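PDB 3C7A: octopine dehydrogenase from Pecten maximus, which catalyses the NADH-dependent reductive condensation of L-arginine with pyruvate to give D-octopine, and the reverse oxidation. Local coordinates for residues H15-L20 and M186-E191; P213-G218 and L306-K311; G221-K226 and G316-F321; D255-I260 and N267-V272; A262-N267 and A393-K398. All coordinates share one frame; numbering follows the deposited sequence.

Interaction 1: residues H15-L20 and M186-E191; sequences HTLSGL and MLHGAE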
# COMPACT_ATOMS: atom_id res chain seq x y z
N HIS A 15 2.12 12.31 -11.01
CA HIS A 15 2.92 13.37 -11.66
C HIS A 15 4.36 12.92 -11.91
O HIS A 15 4.89 13.10 -13.01
CB HIS A 15 2.91 14.66 -10.82
CG HIS A 15 1.73 15.55 -11.08
ND1 HIS A 15 0.45 15.23 -10.70
CD2 HIS A 15 1.66 16.78 -11.65
CE1 HIS A 15 -0.37 16.21 -11.04
NE2 HIS A 15 0.34 17.16 -11.62
N THR A 16 4.98 12.33 -10.89
CA THR A 16 6.38 11.87 -10.96
C THR A 16 6.59 10.73 -11.96
O THR A 16 7.51 10.78 -12.78
CB THR A 16 6.92 11.46 -9.55
OG1 THR A 16 6.71 12.53 -8.61
CG2 THR A 16 8.42 11.14 -9.61
N LEU A 17 5.73 9.71 -11.90
CA LEU A 17 5.85 8.53 -12.78
C LEU A 17 5.66 8.86 -14.27
O LEU A 17 6.40 8.35 -15.12
CB LEU A 17 4.88 7.42 -12.34
CG LEU A 17 4.83 6.10 -13.14
CD1 LEU A 17 6.15 5.33 -13.08
CD2 LEU A 17 3.68 5.23 -12.66
N SER A 18 4.68 9.72 -14.57
CA SER A 18 4.37 10.11 -15.95
C SER A 18 5.52 10.86 -16.64
O SER A 18 5.80 10.63 -17.82
CB SER A 18 3.09 10.94 -16.01
OG SER A 18 1.95 10.16 -15.69
N GLY A 19 6.17 11.75 -15.89
CA GLY A 19 7.29 12.54 -16.40
C GLY A 19 8.55 11.74 -16.71
O GLY A 19 9.21 11.97 -17.73
N LEU A 20 8.88 10.79 -15.83
CA LEU A 20 10.08 9.96 -15.99
C LEU A 20 9.95 8.92 -17.12
O LEU A 20 10.87 8.75 -17.92
CB LEU A 20 10.47 9.28 -14.67
CG LEU A 20 10.90 10.14 -13.48
CD1 LEU A 20 11.04 9.28 -12.22
CD2 LEU A 20 12.19 10.91 -13.75
N MET A 186 13.61 -0.44 -16.30
CA MET A 186 13.85 0.47 -17.43
C MET A 186 13.13 1.82 -17.28
O MET A 186 13.69 2.88 -17.60
CB MET A 186 13.47 -0.22 -18.75
CG MET A 186 13.67 0.61 -20.03
SD MET A 186 12.22 1.57 -20.56
CE MET A 186 11.16 0.28 -21.22
N LEU A 187 11.89 1.78 -16.80
CA LEU A 187 11.07 2.98 -16.64
C LEU A 187 11.55 3.91 -15.52
O LEU A 187 11.44 5.14 -15.64
CB LEU A 187 9.59 2.61 -16.42
CG LEU A 187 8.82 1.86 -17.51
CD1 LEU A 187 7.48 1.37 -16.99
CD2 LEU A 187 8.63 2.70 -18.78
N HIS A 188 12.10 3.33 -14.45
CA HIS A 188 12.53 4.09 -13.26
C HIS A 188 13.96 4.64 -13.33
O HIS A 188 14.24 5.72 -12.79
CB HIS A 188 12.36 3.24 -11.99
CG HIS A 188 10.93 3.06 -11.57
ND1 HIS A 188 10.37 3.72 -10.50
CD2 HIS A 188 9.94 2.28 -12.09
CE1 HIS A 188 9.11 3.37 -10.37
NE2 HIS A 188 8.82 2.50 -11.32
N GLY A 189 14.87 3.90 -13.97
CA GLY A 189 16.27 4.32 -14.08
C GLY A 189 17.24 3.48 -13.26
O GLY A 189 17.05 2.27 -13.10
N ALA A 190 18.28 4.13 -12.73
CA ALA A 190 19.34 3.45 -11.98
C ALA A 190 18.93 3.01 -10.57
O ALA A 190 19.31 1.92 -10.12
CB ALA A 190 20.60 4.32 -11.92
N GLU A 191 18.15 3.85 -9.89
CA GLU A 191 17.67 3.56 -8.53
C GLU A 191 16.15 3.71 -8.44
O GLU A 191 15.57 4.54 -9.14
CB GLU A 191 18.35 4.48 -7.52
CG GLU A 191 19.79 4.09 -7.17
CD GLU A 191 20.37 4.91 -6.02
OE1 GLU A 191 20.26 6.16 -6.05
OE2 GLU A 191 20.94 4.31 -5.09
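Leu187 and His188, the last residues of helix 180-188, lie against Leu17 and Leu20 on the first helix of the Rossmann fold, helix 12-21, whose N-terminal end belongs to the NADH-binding stretch Gly10 to Gly13. The example illustrates how a helix of a dinucleotide-binding fold can meet the end of another with no hydrogen bond between the two segments. Leu187 comes first. Its side chain stays at the margin, no nearer than 5.5 Å between Leu187 CB and Leu17 CD1, and its carbonyl makes the closer approach: Leu187 O lies 4.4 Å from Leu20 CB and 4.3 Å from Leu20 O. Two carbonyl oxygens gain nothing from each other, and each has a partner outside the contact, Leu20 O the hydroxyl of Ser23 and Leu187 O a weak bond from the guanidinium of Arg24. His188 follows, and here the backbones come closest, with 6.9 Å between Leu20 CA and His188 CA. Its CB starts off away from helix 12-21, yet the imidazole returns to meet Leu17. Phe194 meets the His188 ring edge-to-face, while Trp146, a residue of the NAD pocket, meets it with planes about 20° apart. Leu20 also touches Trp146, tying the contact to strand 146-150. At Gly189 the chain leaves the helix with positive phi, and the path departs from helix 12-21. On the facing helix, Leu17 has CG turned opposite the main-chain nitrogen (chi1 179°), which carries CD1 out to the other segment, obliquely placed by the imidazole and 4.3 Å from His188 NE2.

Interaction 2: residues P213-G218 and L306-K311; sequences PAILFG and LVHPVK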
# COMPACT_ATOMS: atom_id res chain seq x y z
N PRO A 213 -1.94 2.18 14.73
CA PRO A 213 -3.00 2.05 15.75
C PRO A 213 -2.48 1.77 17.17
O PRO A 213 -3.10 2.21 18.14
CB PRO A 213 -3.83 0.87 15.24
CG PRO A 213 -3.59 0.84 13.78
CD PRO A 213 -2.15 1.22 13.63
N ALA A 214 -1.36 1.06 17.28
CA ALA A 214 -0.76 0.73 18.58
C ALA A 214 -0.12 1.94 19.28
O ALA A 214 -0.16 2.05 20.51
CB ALA A 214 0.25 -0.40 18.44
N ILE A 215 0.47 2.83 18.49
CA ILE A 215 1.11 4.05 19.00
C ILE A 215 0.07 5.06 19.52
O ILE A 215 0.30 5.73 20.53
CB ILE A 215 2.06 4.69 17.95
CG1 ILE A 215 3.27 3.77 17.70
CG2 ILE A 215 2.53 6.09 18.38
CD1 ILE A 215 4.07 4.10 16.45
N LEU A 216 -1.06 5.16 18.82
CA LEU A 216 -2.17 6.02 19.24
C LEU A 216 -2.87 5.50 20.50
O LEU A 216 -3.28 6.29 21.36
CB LEU A 216 -3.18 6.20 18.10
CG LEU A 216 -2.76 7.04 16.88
CD1 LEU A 216 -3.70 6.79 15.71
CD2 LEU A 216 -2.69 8.53 17.20
N PHE A 217 -3.01 4.18 20.61
CA PHE A 217 -3.61 3.53 21.78
C PHE A 217 -2.73 3.64 23.02
O PHE A 217 -3.23 3.76 24.14
CB PHE A 217 -3.93 2.06 21.47
CG PHE A 217 -4.55 1.30 22.63
CD1 PHE A 217 -5.89 1.46 22.95
CD2 PHE A 217 -3.78 0.43 23.40
CE1 PHE A 217 -6.47 0.76 24.01
CE2 PHE A 217 -4.34 -0.27 24.46
CZ PHE A 217 -5.69 -0.10 24.77
N GLY A 218 -1.41 3.61 22.83
CA GLY A 218 -0.45 3.71 23.92
C GLY A 218 -0.47 5.03 24.67
O GLY A 218 -0.19 5.08 25.87
N LEU A 306 9.46 14.39 15.10
CA LEU A 306 8.13 14.05 14.59
C LEU A 306 7.09 13.95 15.72
O LEU A 306 7.32 13.25 16.71
CB LEU A 306 8.17 12.76 13.77
CG LEU A 306 9.28 12.59 12.71
CD1 LEU A 306 9.28 11.18 12.14
CD2 LEU A 306 9.17 13.62 11.59
N VAL A 307 5.96 14.65 15.56
CA VAL A 307 4.95 14.77 16.63
C VAL A 307 3.53 14.33 16.23
O VAL A 307 3.24 14.11 15.05
CB VAL A 307 4.88 16.23 17.19
CG1 VAL A 307 6.17 16.60 17.93
CG2 VAL A 307 4.58 17.25 16.08
N HIS A 308 2.66 14.21 17.24
CA HIS A 308 1.24 13.88 17.07
C HIS A 308 0.44 15.01 16.40
O HIS A 308 0.81 16.18 16.51
CB HIS A 308 0.60 13.58 18.44
CG HIS A 308 0.83 12.19 18.94
ND1 HIS A 308 1.94 11.83 19.67
CD2 HIS A 308 0.08 11.07 18.82
CE1 HIS A 308 1.87 10.54 19.98
NE2 HIS A 308 0.75 10.06 19.48
N PRO A 309 -0.66 14.66 15.69
CA PRO A 309 -1.60 15.67 15.20
C PRO A 309 -2.55 16.18 16.30
O PRO A 309 -3.16 15.37 17.00
CB PRO A 309 -2.38 14.94 14.10
CG PRO A 309 -2.32 13.50 14.49
CD PRO A 309 -1.06 13.29 15.29
N VAL A 310 -2.65 17.50 16.44
CA VAL A 310 -3.44 18.14 17.52
C VAL A 310 -4.31 19.32 17.04
O VAL A 310 -4.17 19.78 15.91
CB VAL A 310 -2.54 18.61 18.71
CG1 VAL A 310 -1.89 17.42 19.42
CG2 VAL A 310 -1.48 19.62 18.24
N LYS A 311 -5.19 19.79 17.92
CA LYS A 311 -6.04 20.97 17.66
C LYS A 311 -6.28 21.82 18.93
O LYS A 311 -6.12 21.33 20.05
CB LYS A 311 -7.38 20.56 17.02
CG LYS A 311 -8.28 19.68 17.90
CD LYS A 311 -9.53 19.25 17.15
CE LYS A 311 -10.39 18.33 18.00
NZ LYS A 311 -11.61 17.87 17.27
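Helix 211-220, which carries the active-site residue His212 near its start, receives the imidazole of His308 against the adjoining residues Ile215 and Leu216. In this contact the helix meets the imidazole at its edge. Leu216 CD2 comes up to the rim of the ring, near its plane, and stands 4.1 Å from His308 CD2. The two side chains run past each other in opposite directions, a methyl of one lying alongside a ring carbon of the other. In His308, CG is anti to the carbonyl carbon and beside the backbone N (chi1 -82°), a setting that brings the imidazole in from the extended chain toward the helix. A looser approach is made by Ile215: its CG2 branch is 4.5 Å from His308 NE2, and Ile215 O is equally far from that nitrogen, too distant for a hydrogen bond, while the Ile215 side chain also packs on Phe234 and Tyr235. All this takes place in the alpha-helical domain of the octopine dehydrogenase family, where the chain of 306-311 runs past the helix and enters strand 310-313 of a two-stranded antiparallel sheet. Two further rings pack on the imidazole: Phe234 and Trp220, the latter at the end of the same helix, meet it edge-to-face. His308 ND1 makes weak hydrogen bonds to the carbonyls of Pro232 and Leu233, consistent with a proton on that nitrogen. The helix itself is regular here, with Phe217 N donating to Pro213 O at 3.2 Å and Gly218 N to Ala214 O at 3.1 Å.

Interaction 3: residues G221-K226 and G316-F321; sequences GSWDGK and GVAPDF
Trp223 reaches across from the loop after helix 211-220 to Ala318 and Pro319 at the end of strand 316-319, and its indole is a compact example of a ring held on both faces and along one edge. From CB the side chain sets out toward the strand, with CG anti to the backbone N (chi1 -173°), which carries the ring outward while the loop that follows curls back against it. Past CD1, the ring nitrogen is tied back to the loop: Trp223 NE1 donates to Lys226 O at 3.1 Å, a somewhat bent bond (143° at the hydrogen) whose acceptor lies close to the ring plane. The same short loop covers one face of the indole, placing Gly225 CA 3.6 Å from the plane of the Trp223 ring, over its centre. An Asx turn shapes this bend, since Lys226 N is bound by Asp224 OD1 at 3.1 Å, from above the carboxylate plane. Farther out, the six-membered ring turns its opposite face to the proline. Pro319 CD is 4.2 Å from Trp223 CZ2 and 4.0 Å from Trp223 CH2, over the face but offset toward the rim, in a CH-pi contact only 20° off the ring normal. At the tip, Trp223 CH2 also meets Ala318 CB at 4.2 Å, obliquely. The indole thus bridges helix and sheet: Trp220, at the end of helix 211-220, meets it edge-to-face, while strand 316-319 pairs antiparallel with strand 310-313 and bonds through the backbone of Val317 to Val228, farther along the same loop.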
# COMPACT_ATOMS: atom_id res chain seq x y z
N GLY A 221 -5.08 5.93 25.16
CA GLY A 221 -5.94 4.79 25.50
C GLY A 221 -6.90 5.00 26.65
O GLY A 221 -8.08 4.66 26.55
N SER A 222 -6.40 5.55 27.75
CA SER A 222 -7.22 5.83 28.93
C SER A 222 -7.17 7.32 29.29
O SER A 222 -6.88 7.69 30.43
CB SER A 222 -6.79 4.97 30.11
OG SER A 222 -5.45 5.24 30.48
N TRP A 223 -7.47 8.17 28.30
CA TRP A 223 -7.42 9.62 28.45
C TRP A 223 -8.60 10.15 29.27
O TRP A 223 -9.75 9.79 29.01
CB TRP A 223 -7.37 10.29 27.07
CG TRP A 223 -7.15 11.78 27.09
CD1 TRP A 223 -6.20 12.46 27.80
CD2 TRP A 223 -7.88 12.77 26.35
NE1 TRP A 223 -6.30 13.81 27.56
CE2 TRP A 223 -7.33 14.03 26.67
CE3 TRP A 223 -8.95 12.71 25.45
CZ2 TRP A 223 -7.81 15.22 26.12
CZ3 TRP A 223 -9.43 13.90 24.91
CH2 TRP A 223 -8.86 15.14 25.25
N ASP A 224 -8.30 11.00 30.25
CA ASP A 224 -9.31 11.55 31.15
C ASP A 224 -10.08 12.74 30.57
O ASP A 224 -11.20 13.03 30.99
CB ASP A 224 -8.69 11.92 32.51
CG ASP A 224 -7.52 12.89 32.39
OD1 ASP A 224 -7.20 13.35 31.27
OD2 ASP A 224 -6.91 13.20 33.44
N GLY A 225 -9.47 13.42 29.60
CA GLY A 225 -10.10 14.57 28.94
C GLY A 225 -9.46 15.91 29.25
O GLY A 225 -10.05 16.96 28.97
N LYS A 226 -8.26 15.88 29.83
CA LYS A 226 -7.55 17.10 30.20
C LYS A 226 -6.48 17.48 29.17
O LYS A 226 -5.75 16.61 28.69
CB LYS A 226 -6.92 16.96 31.60
CG LYS A 226 -7.94 16.74 32.73
CD LYS A 226 -8.82 17.97 32.95
CE LYS A 226 -9.92 17.69 33.96
NZ LYS A 226 -10.80 18.87 34.17
N GLY A 316 -5.27 24.62 26.41
CA GLY A 316 -4.22 23.83 25.77
C GLY A 316 -4.56 23.24 24.41
O GLY A 316 -5.28 23.86 23.62
N VAL A 317 -4.02 22.05 24.13
CA VAL A 317 -4.30 21.31 22.89
C VAL A 317 -4.82 19.89 23.17
O VAL A 317 -4.60 19.35 24.25
CB VAL A 317 -3.07 21.25 21.93
CG1 VAL A 317 -2.73 22.63 21.37
CG2 VAL A 317 -1.86 20.62 22.62
N ALA A 318 -5.50 19.31 22.18
CA ALA A 318 -6.09 17.97 22.29
C ALA A 318 -5.86 17.15 21.02
O ALA A 318 -5.70 17.72 19.94
CB ALA A 318 -7.58 18.09 22.61
N PRO A 319 -5.85 15.80 21.13
CA PRO A 319 -5.62 14.92 19.97
C PRO A 319 -6.65 15.10 18.85
O PRO A 319 -7.85 15.16 19.11
CB PRO A 319 -5.71 13.51 20.57
CG PRO A 319 -6.46 13.68 21.84
CD PRO A 319 -6.05 15.01 22.36
N ASP A 320 -6.16 15.17 17.61
CA ASP A 320 -7.01 15.33 16.43
C ASP A 320 -7.17 14.02 15.67
O ASP A 320 -6.27 13.61 14.92
CB ASP A 320 -6.45 16.44 15.51
CG ASP A 320 -7.32 16.68 14.28
OD1 ASP A 320 -8.54 16.42 14.32
OD2 ASP A 320 -6.77 17.15 13.26
N PHE A 321 -8.30 13.36 15.88
CA PHE A 321 -8.64 12.14 15.15
C PHE A 321 -9.32 12.51 13.82
O PHE A 321 -9.51 13.69 13.52
CB PHE A 321 -9.54 11.23 15.98
CG PHE A 321 -8.87 10.69 17.23
CD1 PHE A 321 -9.16 11.24 18.47
CD2 PHE A 321 -7.96 9.64 17.15
CE1 PHE A 321 -8.54 10.75 19.63
CE2 PHE A 321 -7.34 9.14 18.30
CZ PHE A 321 -7.64 9.70 19.54

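Interaction 4: residues D255-I260 and N267-V272; sequences DVANAI and NDLSDV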
# COMPACT_ATOMS: atom_id res chain seq x y z
N ASP A 255 2.74 -17.08 13.96
CA ASP A 255 1.82 -18.19 14.21
C ASP A 255 0.95 -18.52 12.99
O ASP A 255 0.70 -19.69 12.69
CB ASP A 255 0.93 -17.91 15.42
CG ASP A 255 1.69 -17.93 16.75
OD1 ASP A 255 2.74 -18.59 16.85
OD2 ASP A 255 1.21 -17.28 17.70
N VAL A 256 0.48 -17.47 12.30
CA VAL A 256 -0.37 -17.62 11.12
C VAL A 256 0.39 -18.23 9.93
O VAL A 256 -0.12 -19.12 9.24
CB VAL A 256 -1.03 -16.26 10.71
CG1 VAL A 256 -1.86 -16.40 9.44
CG2 VAL A 256 -1.91 -15.73 11.85
N ALA A 257 1.62 -17.76 9.71
CA ALA A 257 2.47 -18.24 8.62
C ALA A 257 2.83 -19.72 8.74
O ALA A 257 2.81 -20.45 7.74
CB ALA A 257 3.73 -17.38 8.51
N ASN A 258 3.16 -20.16 9.95
CA ASN A 258 3.51 -21.56 10.23
C ASN A 258 2.34 -22.54 10.02
O ASN A 258 2.56 -23.68 9.61
CB ASN A 258 4.07 -21.72 11.64
CG ASN A 258 5.50 -21.21 11.78
OD1 ASN A 258 6.27 -21.21 10.82
ND2 ASN A 258 5.86 -20.77 12.98
N ALA A 259 1.13 -22.08 10.30
CA ALA A 259 -0.08 -22.90 10.15
C ALA A 259 -0.45 -23.16 8.69
O ALA A 259 -0.96 -24.23 8.35
CB ALA A 259 -1.25 -22.26 10.89
N ILE A 260 -0.20 -22.17 7.82
CA ILE A 260 -0.48 -22.28 6.39
C ILE A 260 0.46 -23.28 5.70
O ILE A 260 0.02 -24.09 4.87
CB ILE A 260 -0.43 -20.89 5.67
CG1 ILE A 260 -1.51 -19.96 6.24
CG2 ILE A 260 -0.60 -21.04 4.15
CD1 ILE A 260 -1.30 -18.48 5.92
N ASN A 267 4.03 -24.31 -0.47
CA ASN A 267 3.97 -22.85 -0.39
C ASN A 267 5.01 -22.31 0.59
O ASN A 267 4.93 -22.56 1.80
CB ASN A 267 2.55 -22.38 0.00
CG ASN A 267 1.49 -22.81 -1.01
OD1 ASN A 267 1.10 -22.03 -1.88
ND2 ASN A 267 1.01 -24.05 -0.88
N ASP A 268 5.99 -21.57 0.07
CA ASP A 268 7.15 -21.11 0.85
C ASP A 268 6.94 -19.72 1.47
O ASP A 268 6.99 -18.70 0.78
CB ASP A 268 8.42 -21.13 -0.02
CG ASP A 268 9.70 -20.97 0.80
OD1 ASP A 268 9.64 -20.85 2.04
OD2 ASP A 268 10.79 -20.96 0.18
N LEU A 269 6.72 -19.70 2.79
CA LEU A 269 6.51 -18.46 3.54
C LEU A 269 7.60 -18.24 4.61
O LEU A 269 7.36 -17.57 5.62
CB LEU A 269 5.12 -18.46 4.19
CG LEU A 269 3.89 -18.00 3.37
CD1 LEU A 269 3.47 -19.03 2.32
CD2 LEU A 269 2.73 -17.69 4.30
N SER A 270 8.80 -18.76 4.35
CA SER A 270 9.89 -18.76 5.34
C SER A 270 10.59 -17.40 5.55
O SER A 270 11.35 -17.24 6.51
CB SER A 270 10.93 -19.83 5.00
OG SER A 270 11.51 -19.62 3.72
N ASP A 271 10.45 -16.45 4.63
CA ASP A 271 10.99 -15.08 4.76
C ASP A 271 10.16 -14.06 5.64
O ASP A 271 10.52 -12.93 5.77
CB ASP A 271 11.34 -14.48 3.37
CG ASP A 271 12.67 -15.01 2.76
OD1 ASP A 271 13.25 -15.93 3.27
OD2 ASP A 271 13.13 -14.50 1.75
N VAL A 272 9.04 -14.50 6.17
CA VAL A 272 8.35 -13.79 7.25
C VAL A 272 9.18 -13.76 8.57
O VAL A 272 9.48 -14.79 9.12
CB VAL A 272 6.90 -14.37 7.51
CG1 VAL A 272 6.24 -13.73 8.73
CG2 VAL A 272 5.97 -14.29 6.27
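Ala257 and Ile260, one helical turn apart on helix 240-263, point their side chains at Leu269 and Val272, which point back from the loop beyond. The meeting is wholly apolar, a textbook case of a chain folding back to cover the helix it has just left. Leu269 is the central piece: with CG beside the backbone N (chi1 -84°) its CD2 methyl reaches both helix residues, at 4.3 Å from Ala257 CB and 4.4 Å from Ile260 CD1, and so straddles the step between them. Ala257 CB in turn is touched from a second quarter by Val272 CG2, at 4.4 Å. The small alanine probably allows the close approach of the loop, 6.5 Å between Ala257 CA and Leu269 CA. Away from this apolar side, Asp268 fixes the approach to the turn. Its OD1 accepts from Ser270 OG at 2.8 Å, on the syn side, and from Ser270 N at 3.2 Å, above the carboxylate plane. Farther on, Asp271 forms a salt bridge with Lys198, and Val272 packs on Ile205, close to the L-arginine-binding residue Met206. An Asx turn at Asp268 running into a type I turn from Leu269 to Val272 thus forms the middle of the linker between helices 240-263 and 275-282 of the alpha-helical domain.

Interaction 5: residues A262-N267 and A393-K398; sequences AACPGN and AILTGK
Leu395 projects from the short C-terminal helix 391-396 toward Cys264 and Asn267, its CG opposite the carbonyl carbon (chi1 -72°) and its methyls thereby aimed at both: CD2 lies nearest Asn267, while CD1 touches the two residues alike. The apolar share is a single touch, Leu395 CD1 to Cys264 SG at 4.2 Å. Van der Waals contact with a polar group makes up the rest: Asn267 and Leu395 come from opposite directions, and Asn267 OD1 rests 3.8 Å from Leu395 CD2. No hydrogen bond crosses the contact; those present shape its two sides. Asn267 ND2 donates to Cys264 O at 3.0 Å, a fairly straight bond (158° at the hydrogen) with the acceptor near the amide plane, although the donor stands above the plane of the carbonyl. Asn267 OD1 has a weak bond from His199, so both ends of the amide have partners, which probably fixes its flip. With an alanine here, Cys264 O would probably lose its side-chain donor, His199 its weak acceptor, and the Leu395 methyls part of the surface they lean on. On the other side, Gly397 N bonds to Ala393 O at 3.1 Å, closing the last turn of helix 391-396. What the leucine packs on is the type II turn, Cys264 to Asn267, that follows the end of helix 240-263, with Gly266 at its third position (phi 107°) and the asparagine side chain spanning it.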
# COMPACT_ATOMS: atom_id res chain seq x y z
N ALA A 262 2.06 -25.85 7.04
CA ALA A 262 1.79 -27.21 7.50
C ALA A 262 0.56 -27.83 6.83
O ALA A 262 0.53 -29.03 6.57
CB ALA A 262 1.64 -27.24 9.02
N ALA A 263 -0.45 -27.00 6.57
CA ALA A 263 -1.70 -27.47 5.97
C ALA A 263 -1.66 -27.55 4.45
O ALA A 263 -2.36 -28.37 3.85
CB ALA A 263 -2.86 -26.59 6.43
N CYS A 264 -0.85 -26.69 3.83
CA CYS A 264 -0.74 -26.62 2.37
C CYS A 264 0.72 -26.70 1.90
O CYS A 264 1.35 -25.66 1.65
CB CYS A 264 -1.40 -25.34 1.84
SG CYS A 264 -3.11 -25.05 2.39
N PRO A 265 1.27 -27.92 1.79
CA PRO A 265 2.67 -28.14 1.40
C PRO A 265 3.00 -27.64 -0.01
O PRO A 265 2.21 -27.84 -0.94
CB PRO A 265 2.84 -29.66 1.48
CG PRO A 265 1.71 -30.13 2.34
CD PRO A 265 0.58 -29.20 2.03
N GLY A 266 4.16 -27.01 -0.16
CA GLY A 266 4.60 -26.46 -1.44
C GLY A 266 4.53 -24.94 -1.53
O GLY A 266 4.92 -24.36 -2.55
N ASN A 267 4.03 -24.31 -0.47
CA ASN A 267 3.97 -22.85 -0.39
C ASN A 267 5.01 -22.31 0.59
O ASN A 267 4.93 -22.56 1.80
CB ASN A 267 2.55 -22.38 0.00
CG ASN A 267 1.49 -22.81 -1.01
OD1 ASN A 267 1.10 -22.03 -1.88
ND2 ASN A 267 1.01 -24.05 -0.88
N ALA A 393 -9.44 -21.83 -1.77
CA ALA A 393 -10.08 -20.75 -2.54
C ALA A 393 -9.27 -19.45 -2.49
O ALA A 393 -9.25 -18.69 -3.46
CB ALA A 393 -11.50 -20.52 -2.04
N ILE A 394 -8.62 -19.20 -1.35
CA ILE A 394 -7.74 -18.03 -1.18
C ILE A 394 -6.49 -18.12 -2.07
O ILE A 394 -6.06 -17.11 -2.64
CB ILE A 394 -7.36 -17.84 0.32
CG1 ILE A 394 -8.54 -17.25 1.10
CG2 ILE A 394 -6.13 -16.94 0.48
CD1 ILE A 394 -8.51 -17.53 2.60
N LEU A 395 -5.95 -19.32 -2.21
CA LEU A 395 -4.73 -19.54 -3.00
C LEU A 395 -4.95 -19.58 -4.52
O LEU A 395 -4.17 -19.00 -5.28
CB LEU A 395 -4.01 -20.83 -2.55
CG LEU A 395 -3.28 -20.85 -1.20
CD1 LEU A 395 -2.95 -22.28 -0.80
CD2 LEU A 395 -2.02 -19.99 -1.21
N THR A 396 -6.02 -20.26 -4.96
CA THR A 396 -6.24 -20.53 -6.39
C THR A 396 -7.26 -19.61 -7.06
O THR A 396 -7.11 -19.27 -8.24
CB THR A 396 -6.68 -22.00 -6.63
OG1 THR A 396 -7.93 -22.26 -5.97
CG2 THR A 396 -5.63 -22.98 -6.12
N GLY A 397 -8.29 -19.21 -6.32
CA GLY A 397 -9.37 -18.39 -6.86
C GLY A 397 -10.54 -19.20 -7.40
O GLY A 397 -11.39 -18.67 -8.12
N LYS A 398 -10.58 -20.49 -7.05
CA LYS A 398 -11.62 -21.41 -7.52
C LYS A 398 -12.56 -21.84 -6.40
O LYS A 398 -12.12 -22.13 -5.29
CB LYS A 398 -10.97 -22.65 -8.16
CG LYS A 398 -10.29 -22.38 -9.50
CD LYS A 398 -9.41 -23.55 -9.90
CE LYS A 398 -8.88 -23.39 -11.32
NZ LYS A 398 -9.94 -23.59 -12.34

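From the N terminus, interaction 1 is the first to close, joining the first helix of the Rossmann fold to helix 180-188 before any other contact has opened. Interactions 2 and 3 then start from helix 211-220 and the loop after it, and they cross. Their second segments are neighbours in one hairpin, joined where Lys311 N meets Ala318 O at 2.9 Å. Interaction 4 is a short local closure lying within the spans of both. Interaction 5 opens at the end of helix 240-263, overlaps interaction 4 at Asn267, and crosses interactions 2, 3 and 4, opening before they close and closing after them, bringing the C-terminal helix 391-396 against the alpha-helical domain.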